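Local coordinates for protein beta-galactosidase (Bacillus circulans subsp. alkalophilus, PDB 3TTY) that hydrolyses terminal beta-D-galactosyl residues of beta-galactosides, as a trimeric, zinc-containing glycoside hydrolase with a TIM-barrel catalytic domain, at residues A[28-34]-A[362-368]; A[450-456]-A[475-481]; A[639-645]-A[658-664]. All coordinates share one frame; numbering follows the deposited sequence.

In the fold
The three contacts follow one another along the chain without overlap, and each falls in a different domain. Contact 1 (28-34 with 362-368) sets helix 22-35, after the first strand of the eight-stranded parallel barrel, against the loop that follows the last strand. Contact 2 (450-456 with 475-481) lies in the trimerisation domain, on the parallel part of its mixed sheet, and contact 3 (639-645 with 658-664) is a two-stranded ribbon of the C-terminal domain. Centre to centre, contacts 1 and 2 are about 52 Å apart, 1 and 3 about 37 Å, and 2 and 3 about 34 Å. None touches another, the nearest atoms being about 22 to 36 Å apart; each joins elements within its own domain.

Contact 1: residues A[28-34]-A[362-368]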
loop_
_atom_site.group_PDB
_atom_site.type_symbol
_atom_site.label_atom_id
_atom_site.label_comp_id
_atom_site.label_asym_id
_atom_site.label_seq_id
_atom_site.Cartn_x
_atom_site.Cartn_y
_atom_site.Cartn_z
ATOM N N ASP A 28 34.284 -29.622 -0.977
ATOM C CA ASP A 28 33.454 -29.431 0.215
ATOM C C ASP A 28 34.048 -30.168 1.411
ATOM O O ASP A 28 34.255 -29.570 2.459
ATOM C CB ASP A 28 32.005 -29.902 -0.002
ATOM C CG ASP A 28 31.296 -29.154 -1.111
ATOM O OD1 ASP A 28 31.642 -27.986 -1.385
ATOM O OD2 ASP A 28 30.377 -29.746 -1.705
ATOM N N MET A 29 34.307 -31.468 1.255
ATOM C CA MET A 29 34.855 -32.275 2.349
ATOM C C MET A 29 36.141 -31.651 2.869
ATOM O O MET A 29 36.338 -31.538 4.082
ATOM C CB MET A 29 35.141 -33.721 1.910
ATOM C CG MET A 29 33.928 -34.538 1.468
ATOM S SD MET A 29 32.533 -34.467 2.626
ATOM C CE MET A 29 31.484 -33.290 1.771
ATOM N N ARG A 30 37.018 -31.256 1.943
ATOM C CA ARG A 30 38.304 -30.682 2.313
ATOM C C ARG A 30 38.092 -29.419 3.151
ATOM O O ARG A 30 38.685 -29.271 4.213
ATOM C CB ARG A 30 39.172 -30.389 1.075
ATOM C CG ARG A 30 40.542 -29.794 1.413
ATOM C CD ARG A 30 41.368 -29.402 0.172
ATOM N NE ARG A 30 40.798 -28.237 -0.506
ATOM C CZ ARG A 30 40.959 -26.981 -0.096
ATOM N NH1 ARG A 30 41.676 -26.718 0.991
ATOM N NH2 ARG A 30 40.394 -25.991 -0.767
ATOM N N MET A 31 37.238 -28.521 2.670
ATOM C CA MET A 31 36.959 -27.276 3.394
ATOM C C MET A 31 36.167 -27.486 4.699
ATOM O O MET A 31 36.405 -26.786 5.687
ATOM C CB MET A 31 36.312 -26.228 2.473
ATOM C CG MET A 31 37.325 -25.582 1.499
ATOM S SD MET A 31 36.730 -24.366 0.291
ATOM C CE MET A 31 36.230 -25.427 -1.054
ATOM N N PHE A 32 35.250 -28.457 4.712
ATOM C CA PHE A 32 34.494 -28.768 5.932
ATOM C C PHE A 32 35.460 -29.210 7.038
ATOM O O PHE A 32 35.295 -28.844 8.198
ATOM C CB PHE A 32 33.406 -29.838 5.695
ATOM C CG PHE A 32 32.274 -29.387 4.777
ATOM C CD1 PHE A 32 32.154 -28.061 4.389
ATOM C CD2 PHE A 32 31.337 -30.302 4.305
ATOM C CE1 PHE A 32 31.124 -27.652 3.542
ATOM C CE2 PHE A 32 30.305 -29.901 3.462
ATOM C CZ PHE A 32 30.196 -28.574 3.082
ATOM N N ASN A 33 36.474 -29.991 6.677
ATOM C CA ASN A 33 37.467 -30.405 7.660
ATOM C C ASN A 33 38.302 -29.230 8.169
ATOM O O ASN A 33 38.550 -29.120 9.361
ATOM C CB ASN A 33 38.349 -31.535 7.111
ATOM C CG ASN A 33 37.587 -32.856 6.982
ATOM O OD1 ASN A 33 36.865 -33.269 7.901
ATOM N ND2 ASN A 33 37.733 -33.517 5.832
ATOM N N LEU A 34 38.712 -28.345 7.262
ATOM C CA LEU A 34 39.396 -27.117 7.652
ATOM C C LEU A 34 38.583 -26.296 8.644
ATOM O O LEU A 34 39.139 -25.694 9.561
ATOM C CB LEU A 34 39.699 -26.254 6.433
ATOM C CG LEU A 34 40.745 -26.798 5.463
ATOM C CD1 LEU A 34 41.029 -25.775 4.366
ATOM C CD2 LEU A 34 42.019 -27.156 6.216
ATOM N N ILE A 362 31.135 -21.752 2.227
ATOM C CA ILE A 362 31.871 -21.692 0.968
ATOM C C ILE A 362 31.062 -20.902 -0.068
ATOM O O ILE A 362 29.897 -21.223 -0.350
ATOM C CB ILE A 362 32.127 -23.092 0.404
ATOM C CG1 ILE A 362 32.873 -23.951 1.426
ATOM C CG2 ILE A 362 32.881 -23.001 -0.924
ATOM C CD1 ILE A 362 32.881 -25.422 1.059
ATOM N N GLU A 363 31.677 -19.878 -0.650
ATOM C CA GLU A 363 30.908 -18.940 -1.456
ATOM C C GLU A 363 31.301 -18.968 -2.931
ATOM O O GLU A 363 31.885 -19.954 -3.381
ATOM C CB GLU A 363 30.882 -17.561 -0.788
ATOM C CG GLU A 363 30.173 -17.684 0.578
ATOM C CD GLU A 363 30.005 -16.380 1.345
ATOM O OE1 GLU A 363 28.848 -15.931 1.511
ATOM O OE2 GLU A 363 31.019 -15.832 1.837
ATOM N N HIS A 364 30.921 -17.952 -3.702
ATOM C CA HIS A 364 31.055 -18.058 -5.155
ATOM C C HIS A 364 32.510 -18.134 -5.623
ATOM O O HIS A 364 32.787 -18.727 -6.658
ATOM C CB HIS A 364 30.279 -16.949 -5.885
ATOM C CG HIS A 364 28.790 -17.052 -5.722
ATOM N ND1 HIS A 364 27.977 -15.948 -5.574
ATOM C CD2 HIS A 364 27.973 -18.130 -5.663
ATOM C CE1 HIS A 364 26.724 -16.341 -5.435
ATOM N NE2 HIS A 364 26.694 -17.661 -5.489
ATOM N N VAL A 365 33.427 -17.545 -4.858
ATOM C CA VAL A 365 34.857 -17.671 -5.146
ATOM C C VAL A 365 35.309 -19.121 -5.092
ATOM O O VAL A 365 36.274 -19.490 -5.741
ATOM C CB VAL A 365 35.735 -16.948 -4.114
ATOM C CG1 VAL A 365 37.030 -16.484 -4.801
ATOM C CG2 VAL A 365 34.991 -15.811 -3.480
ATOM N N GLY A 366 34.652 -19.920 -4.252
ATOM C CA GLY A 366 34.918 -21.342 -4.187
ATOM C C GLY A 366 36.173 -21.777 -3.448
ATOM O O GLY A 366 36.704 -22.834 -3.736
ATOM N N HIS A 367 36.643 -20.984 -2.491
ATOM C CA HIS A 367 37.813 -21.376 -1.705
ATOM C C HIS A 367 37.732 -20.791 -0.298
ATOM O O HIS A 367 36.868 -19.962 -0.012
ATOM C CB HIS A 367 39.127 -20.967 -2.396
ATOM C CG HIS A 367 39.355 -19.488 -2.433
ATOM N ND1 HIS A 367 39.617 -18.802 -3.602
ATOM C CD2 HIS A 367 39.348 -18.558 -1.445
ATOM C CE1 HIS A 367 39.770 -17.517 -3.332
ATOM N NE2 HIS A 367 39.613 -17.344 -2.028
ATOM N N GLU A 368 38.654 -21.209 0.564
ATOM C CA GLU A 368 38.580 -20.932 1.999
ATOM C C GLU A 368 39.235 -19.615 2.386
ATOM O O GLU A 368 39.186 -19.206 3.547
ATOM C CB GLU A 368 39.252 -22.067 2.774
ATOM C CG GLU A 368 40.766 -22.153 2.548
ATOM C CD GLU A 368 41.156 -23.086 1.418
ATOM O OE1 GLU A 368 40.488 -23.057 0.354
ATOM O OE2 GLU A 368 42.133 -23.860 1.605
#
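Arg30 and Glu368 meet end-on in a two-pronged salt bridge that ties the first helix of the TIM barrel to the loop after its last strand. NH1 of Arg30 reaches OE2 of Glu368 at 3.0 Å and NH2 of Arg30 reaches OE1 at 3.1 Å, each with an N-H...O angle of 171°. The carboxylate lies at the guanidinium edge, yet the two planes are turned 40° apart; OE1 is met on its syn side and OE2 from above the carboxylate plane. Arg30 is extended as far as CD and then bends at chi3 (70°), which swings the guanidinium toward the loop. Glu27 is a second carboxylate partner of Arg30 NH2, so the positive charge is probably shared between two acids.

Beside this bridge the CA-CB bond of Met31 is directed toward the loop. Its SD lies against the backbone, 3.7 Å from Glu368 N, and the chain bends at the last torsion so that CE approaches Gly366 O. Ile362, from the start of the same loop segment, crosses Met31 obliquely: its CD1 is 3.8 Å from Met31 CB and equally near Phe32 CE1, the isoleucine crossing the phenylalanine at about a right angle. Asp28, whose carboxylate is engaged by Arg348 and Tyr15, borders the same methyl. Phe373 of helix 371-386 touches Met31, Leu34 and Glu368, and within the turn 363-366, His364 ND1 bonds Tyr502 OH of a neighbouring subunit. At the outer margin Leu34 CD1 lies 3.5 Å from OE2 of Glu368.

Contact 2: residues A[450-456]-A[475-481]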
loop_
_atom_site.group_PDB
_atom_site.type_symbol
_atom_site.label_atom_id
_atom_site.label_comp_id
_atom_site.label_asym_id
_atom_site.label_seq_id
_atom_site.Cartn_x
_atom_site.Cartn_y
_atom_site.Cartn_z
ATOM N N LEU A 450 4.442 -23.085 37.669
ATOM C CA LEU A 450 4.905 -21.785 38.134
ATOM C C LEU A 450 5.742 -21.895 39.405
ATOM O O LEU A 450 6.326 -20.912 39.859
ATOM C CB LEU A 450 3.701 -20.874 38.382
ATOM C CG LEU A 450 3.297 -19.843 37.325
ATOM C CD1 LEU A 450 3.788 -20.225 35.939
ATOM C CD2 LEU A 450 1.781 -19.587 37.330
ATOM N N SER A 451 5.795 -23.092 39.981
ATOM C CA SER A 451 6.377 -23.261 41.314
ATOM C C SER A 451 7.860 -22.880 41.413
ATOM O O SER A 451 8.316 -22.409 42.453
ATOM C CB SER A 451 6.167 -24.692 41.819
ATOM O OG SER A 451 6.943 -25.615 41.071
ATOM N N LYS A 452 8.611 -23.092 40.340
ATOM C CA LYS A 452 10.046 -22.815 40.353
ATOM C C LYS A 452 10.375 -21.315 40.282
ATOM O O LYS A 452 11.526 -20.909 40.458
ATOM C CB LYS A 452 10.748 -23.577 39.221
ATOM C CG LYS A 452 10.179 -23.317 37.838
ATOM C CD LYS A 452 10.657 -24.359 36.817
ATOM C CE LYS A 452 12.120 -24.157 36.417
ATOM N NZ LYS A 452 12.549 -25.055 35.292
ATOM N N TYR A 453 9.368 -20.487 40.033
ATOM C CA TYR A 453 9.620 -19.065 39.872
ATOM C C TYR A 453 9.321 -18.259 41.126
ATOM O O TYR A 453 8.617 -18.713 42.023
ATOM C CB TYR A 453 8.874 -18.515 38.650
ATOM C CG TYR A 453 9.285 -19.253 37.392
ATOM C CD1 TYR A 453 10.575 -19.124 36.884
ATOM C CD2 TYR A 453 8.402 -20.109 36.738
ATOM C CE1 TYR A 453 10.975 -19.817 35.750
ATOM C CE2 TYR A 453 8.793 -20.805 35.604
ATOM C CZ TYR A 453 10.080 -20.653 35.114
ATOM O OH TYR A 453 10.476 -21.337 33.992
ATOM N N LYS A 454 9.889 -17.066 41.180
ATOM C CA LYS A 454 9.602 -16.121 42.240
ATOM C C LYS A 454 8.890 -14.903 41.675
ATOM O O LYS A 454 8.110 -14.257 42.372
ATOM C CB LYS A 454 10.887 -15.740 42.980
ATOM C CG LYS A 454 11.371 -16.870 43.883
ATOM C CD LYS A 454 12.648 -16.515 44.611
ATOM C CE LYS A 454 12.630 -17.034 46.053
ATOM N NZ LYS A 454 11.740 -16.217 46.956
ATOM N N VAL A 455 9.126 -14.610 40.399
ATOM C CA VAL A 455 8.438 -13.498 39.745
ATOM C C VAL A 455 7.895 -13.931 38.390
ATOM O O VAL A 455 8.653 -14.393 37.540
ATOM C CB VAL A 455 9.375 -12.281 39.533
ATOM C CG1 VAL A 455 8.631 -11.172 38.808
ATOM C CG2 VAL A 455 9.907 -11.767 40.864
ATOM N N VAL A 456 6.591 -13.785 38.185
ATOM C CA VAL A 456 5.968 -14.177 36.917
ATOM C C VAL A 456 5.307 -12.963 36.275
ATOM O O VAL A 456 4.433 -12.330 36.873
ATOM C CB VAL A 456 4.929 -15.322 37.100
ATOM C CG1 VAL A 456 4.154 -15.570 35.803
ATOM C CG2 VAL A 456 5.612 -16.593 37.563
ATOM N N PHE A 475 -0.049 -19.680 42.753
ATOM C CA PHE A 475 1.340 -19.203 42.698
ATOM C C PHE A 475 1.560 -18.001 43.616
ATOM O O PHE A 475 2.492 -17.984 44.427
ATOM C CB PHE A 475 1.730 -18.847 41.259
ATOM C CG PHE A 475 2.994 -18.030 41.147
ATOM C CD1 PHE A 475 4.241 -18.623 41.306
ATOM C CD2 PHE A 475 2.936 -16.670 40.855
ATOM C CE1 PHE A 475 5.408 -17.867 41.199
ATOM C CE2 PHE A 475 4.097 -15.914 40.743
ATOM C CZ PHE A 475 5.331 -16.517 40.918
ATOM N N VAL A 476 0.687 -17.009 43.509
ATOM C CA VAL A 476 0.828 -15.791 44.294
ATOM C C VAL A 476 0.592 -16.030 45.789
ATOM O O VAL A 476 1.333 -15.520 46.626
ATOM C CB VAL A 476 -0.109 -14.681 43.789
ATOM C CG1 VAL A 476 -0.003 -13.446 44.674
ATOM C CG2 VAL A 476 0.203 -14.342 42.326
ATOM N N ALA A 477 -0.431 -16.807 46.124
ATOM C CA ALA A 477 -0.744 -17.079 47.523
ATOM C C ALA A 477 0.393 -17.822 48.229
ATOM O O ALA A 477 0.600 -17.646 49.436
ATOM C CB ALA A 477 -2.047 -17.867 47.642
ATOM N N GLN A 478 1.127 -18.645 47.476
ATOM C CA GLN A 478 2.243 -19.391 48.047
ATOM C C GLN A 478 3.484 -18.531 48.217
ATOM O O GLN A 478 4.484 -18.984 48.767
ATOM C CB GLN A 478 2.571 -20.633 47.216
ATOM C CG GLN A 478 1.504 -21.726 47.284
ATOM C CD GLN A 478 2.014 -23.078 46.802
ATOM O OE1 GLN A 478 1.892 -23.419 45.622
ATOM N NE2 GLN A 478 2.593 -23.856 47.720
ATOM N N GLY A 479 3.425 -17.295 47.738
ATOM C CA GLY A 479 4.512 -16.363 47.966
ATOM C C GLY A 479 5.135 -15.716 46.738
ATOM O O GLY A 479 6.037 -14.885 46.870
ATOM N N GLY A 480 4.657 -16.079 45.552
ATOM C CA GLY A 480 5.222 -15.562 44.317
ATOM C C GLY A 480 4.758 -14.153 44.036
ATOM O O GLY A 480 3.790 -13.700 44.635
ATOM N N THR A 481 5.453 -13.437 43.156
ATOM C CA THR A 481 4.876 -12.198 42.649
ATOM C C THR A 481 4.448 -12.312 41.184
ATOM O O THR A 481 5.118 -12.944 40.343
ATOM C CB THR A 481 5.707 -10.899 42.955
ATOM O OG1 THR A 481 6.187 -10.306 41.749
ATOM C CG2 THR A 481 6.830 -11.167 43.876
#
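The backbone N of Val456 donates to Thr481 O at 2.7 Å, nearly straight at 171°. Two residues earlier in the strand segment, Lys454 O accepts from Thr481 N at 2.9 Å. Between these bonds Val455 CA approaches Thr481 O in a CA-H...O contact of 3.4 Å, so this carbonyl oxygen receives both an N-H and a C-H. Thr481 thus bonds through both its N and its O to the residues flanking Val455, which defines a parallel bridge between Val455 and Thr481, and the two side chains lie side by side on one face of the sheet, Val455 CG1 beside Thr481 OG1.

The arrangement belongs to a beta-alpha-beta crossover: strand 455-458 leads through helix 468-477 to strand 481-485, within the mixed sheet of the trimerisation domain. Phe475, in the last turns of that helix, turns its ring onto the residues leading into strand 455-458. With CG anti to the backbone N (chi1 165°), its ring projects toward the start of that strand. Val456 CG2 sits over one face in a CH-pi contact, 3.8 Å from the ring centroid and 30° off the normal. Tyr453 O meets the ring edge near its plane, 3.4 Å from Phe475 CE1. Leu450 crosses at about a right angle, bringing CB to 3.7 Å from Phe475 CD1.

The helix ends in a Schellman motif, with Gly480 N bonded to Phe475 O and Gly479 N to Val476 O. Gly480 CA lies over a ring face toward its rim, and a CB there would clash with CZ of Phe475. Met402 of the adjoining strand 399-402 touches both Leu450 and Val456.

Contact 3: residues A[639-645]-A[658-664]; sequences EMTFDAG and ISGQATI
Ala644 N donates to Gly660 O at 2.7 Å, and Gly660 N returns a bond to Gly645 O at 2.8 Å; in both, the donor stands above the carbonyl plane. Asp643 stabilises this end with an Asx turn: with its CG anti to the backbone N (chi1 -177°), OD1 accepts from the backbone N two residues on, Gly645 N, at 3.0 Å and also comes close to Gly660 CA. From here a regular antiparallel ribbon runs back, the strand axes at 150°. Phe642 and Ala662 form one hydrogen-bonded pair, and Met640 and Ile664 form the next. The non-hydrogen-bonded pair Thr641-Thr663 lies between them, its side chains side by side and pointing the same way.

The apolar residues gather on the other face. Phe642 takes chi1 of 65°, with CG between the backbone N and the carbonyl carbon, which lays the ring across toward the partner strand. Ala662 CB lies over one ring face, 4.2 Å from CZ of Phe642 and offset toward the rim, whereas Ile664 CB meets the ring edge at CE1. Replacing Phe642 by an alanine would probably open a gap beside Ile664 and leave the methyl of Ala662 without its aromatic cover. Farther along, Ala644 CB packs tightly on Ile658 CG2.

This apolar face turns inward within the C-terminal domain: Val632 of strand 627-634 touches Phe642 and Ile664, Met670 of strand 669-674 reaches Phe642, Ile658 and Ile664, and the loop residues Leu611, Thr613 and Pro614 also pack on Phe642.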
loop_
_atom_site.group_PDB
_atom_site.type_symbol
_atom_site.label_atom_id
_atom_site.label_comp_id
_atom_site.label_asym_id
_atom_site.label_seq_id
_atom_site.Cartn_x
_atom_site.Cartn_y
_atom_site.Cartn_z
ATOM N N GLU A 639 35.861 -2.257 23.115
ATOM C CA GLU A 639 36.266 -3.022 24.292
ATOM C C GLU A 639 35.532 -2.529 25.543
ATOM O O GLU A 639 35.277 -1.331 25.696
ATOM C CB GLU A 639 37.773 -2.874 24.490
ATOM C CG GLU A 639 38.368 -3.769 25.550
ATOM C CD GLU A 639 39.864 -3.548 25.698
ATOM O OE1 GLU A 639 40.651 -4.400 25.216
ATOM O OE2 GLU A 639 40.247 -2.511 26.291
ATOM N N MET A 640 35.209 -3.449 26.447
ATOM C CA MET A 640 34.426 -3.105 27.628
ATOM C C MET A 640 34.982 -3.801 28.863
ATOM O O MET A 640 35.540 -4.895 28.763
ATOM C CB MET A 640 32.962 -3.504 27.411
ATOM C CG MET A 640 31.946 -2.452 27.820
ATOM S SD MET A 640 31.859 -1.045 26.712
ATOM C CE MET A 640 30.648 -0.029 27.552
ATOM N N THR A 641 34.829 -3.174 30.026
ATOM C CA THR A 641 35.322 -3.759 31.276
ATOM C C THR A 641 34.216 -3.936 32.315
ATOM O O THR A 641 33.250 -3.181 32.352
ATOM C CB THR A 641 36.501 -2.942 31.881
ATOM O OG1 THR A 641 36.010 -1.730 32.461
ATOM C CG2 THR A 641 37.514 -2.585 30.804
ATOM N N PHE A 642 34.357 -4.948 33.160
ATOM C CA PHE A 642 33.327 -5.247 34.140
ATOM C C PHE A 642 33.914 -6.036 35.291
ATOM O O PHE A 642 34.909 -6.742 35.126
ATOM C CB PHE A 642 32.190 -6.052 33.491
ATOM C CG PHE A 642 32.608 -7.423 33.006
ATOM C CD1 PHE A 642 33.169 -7.590 31.745
ATOM C CD2 PHE A 642 32.443 -8.544 33.811
ATOM C CE1 PHE A 642 33.557 -8.852 31.298
ATOM C CE2 PHE A 642 32.820 -9.816 33.364
ATOM C CZ PHE A 642 33.378 -9.968 32.109
ATOM N N ASP A 643 33.291 -5.917 36.459
ATOM C CA ASP A 643 33.682 -6.714 37.609
ATOM C C ASP A 643 33.126 -8.115 37.410
ATOM O O ASP A 643 31.914 -8.304 37.294
ATOM C CB ASP A 643 33.166 -6.080 38.906
ATOM C CG ASP A 643 33.602 -6.839 40.155
ATOM O OD1 ASP A 643 34.475 -7.730 40.073
ATOM O OD2 ASP A 643 33.069 -6.527 41.240
ATOM N N ALA A 644 34.016 -9.096 37.350
ATOM C CA ALA A 644 33.608 -10.457 37.059
ATOM C C ALA A 644 33.324 -11.209 38.345
ATOM O O ALA A 644 33.030 -12.403 38.323
ATOM C CB ALA A 644 34.680 -11.168 36.245
ATOM N N GLY A 645 33.406 -10.503 39.468
ATOM C CA GLY A 645 33.278 -11.135 40.770
ATOM C C GLY A 645 34.596 -11.740 41.216
ATOM O O GLY A 645 35.510 -11.920 40.407
ATOM N N ILE A 658 39.820 -15.792 35.519
ATOM C CA ILE A 658 39.276 -14.444 35.588
ATOM C C ILE A 658 38.793 -14.110 37.001
ATOM O O ILE A 658 38.148 -14.929 37.652
ATOM C CB ILE A 658 38.137 -14.248 34.564
ATOM C CG1 ILE A 658 38.680 -13.683 33.248
ATOM C CG2 ILE A 658 37.104 -13.292 35.094
ATOM C CD1 ILE A 658 39.419 -14.683 32.384
ATOM N N SER A 659 39.118 -12.908 37.474
ATOM C CA SER A 659 38.749 -12.491 38.822
ATOM C C SER A 659 38.718 -10.975 38.920
ATOM O O SER A 659 39.590 -10.290 38.390
ATOM C CB SER A 659 39.730 -13.056 39.850
ATOM O OG SER A 659 39.192 -12.982 41.158
ATOM N N GLY A 660 37.709 -10.453 39.602
ATOM C CA GLY A 660 37.559 -9.015 39.729
ATOM C C GLY A 660 37.427 -8.343 38.378
ATOM O O GLY A 660 36.667 -8.789 37.523
ATOM N N GLN A 661 38.170 -7.264 38.179
ATOM C CA GLN A 661 38.086 -6.518 36.933
ATOM C C GLN A 661 38.523 -7.349 35.727
ATOM O O GLN A 661 39.601 -7.938 35.725
ATOM C CB GLN A 661 38.918 -5.248 37.032
ATOM C CG GLN A 661 38.388 -4.264 38.052
ATOM C CD GLN A 661 37.411 -3.280 37.449
ATOM O OE1 GLN A 661 37.801 -2.386 36.690
ATOM N NE2 GLN A 661 36.135 -3.433 37.780
ATOM N N ALA A 662 37.667 -7.402 34.709
ATOM C CA ALA A 662 38.000 -8.086 33.465
ATOM C C ALA A 662 37.580 -7.245 32.279
ATOM O O ALA A 662 36.606 -6.488 32.347
ATOM C CB ALA A 662 37.346 -9.451 33.398
ATOM N N THR A 663 38.338 -7.361 31.194
ATOM C CA THR A 663 37.950 -6.721 29.948
ATOM C C THR A 663 37.509 -7.774 28.945
ATOM O O THR A 663 37.884 -8.948 29.030
ATOM C CB THR A 663 39.073 -5.856 29.345
ATOM O OG1 THR A 663 40.143 -6.701 28.908
ATOM C CG2 THR A 663 39.595 -4.860 30.373
ATOM N N ILE A 664 36.687 -7.337 28.007
ATOM C CA ILE A 664 36.141 -8.202 26.986
ATOM C C ILE A 664 36.166 -7.376 25.715
ATOM O O ILE A 664 35.723 -6.230 25.704
ATOM C CB ILE A 664 34.702 -8.645 27.343
ATOM C CG1 ILE A 664 34.197 -9.713 26.364
ATOM C CG2 ILE A 664 33.771 -7.438 27.412
ATOM C CD1 ILE A 664 32.766 -10.214 26.666
#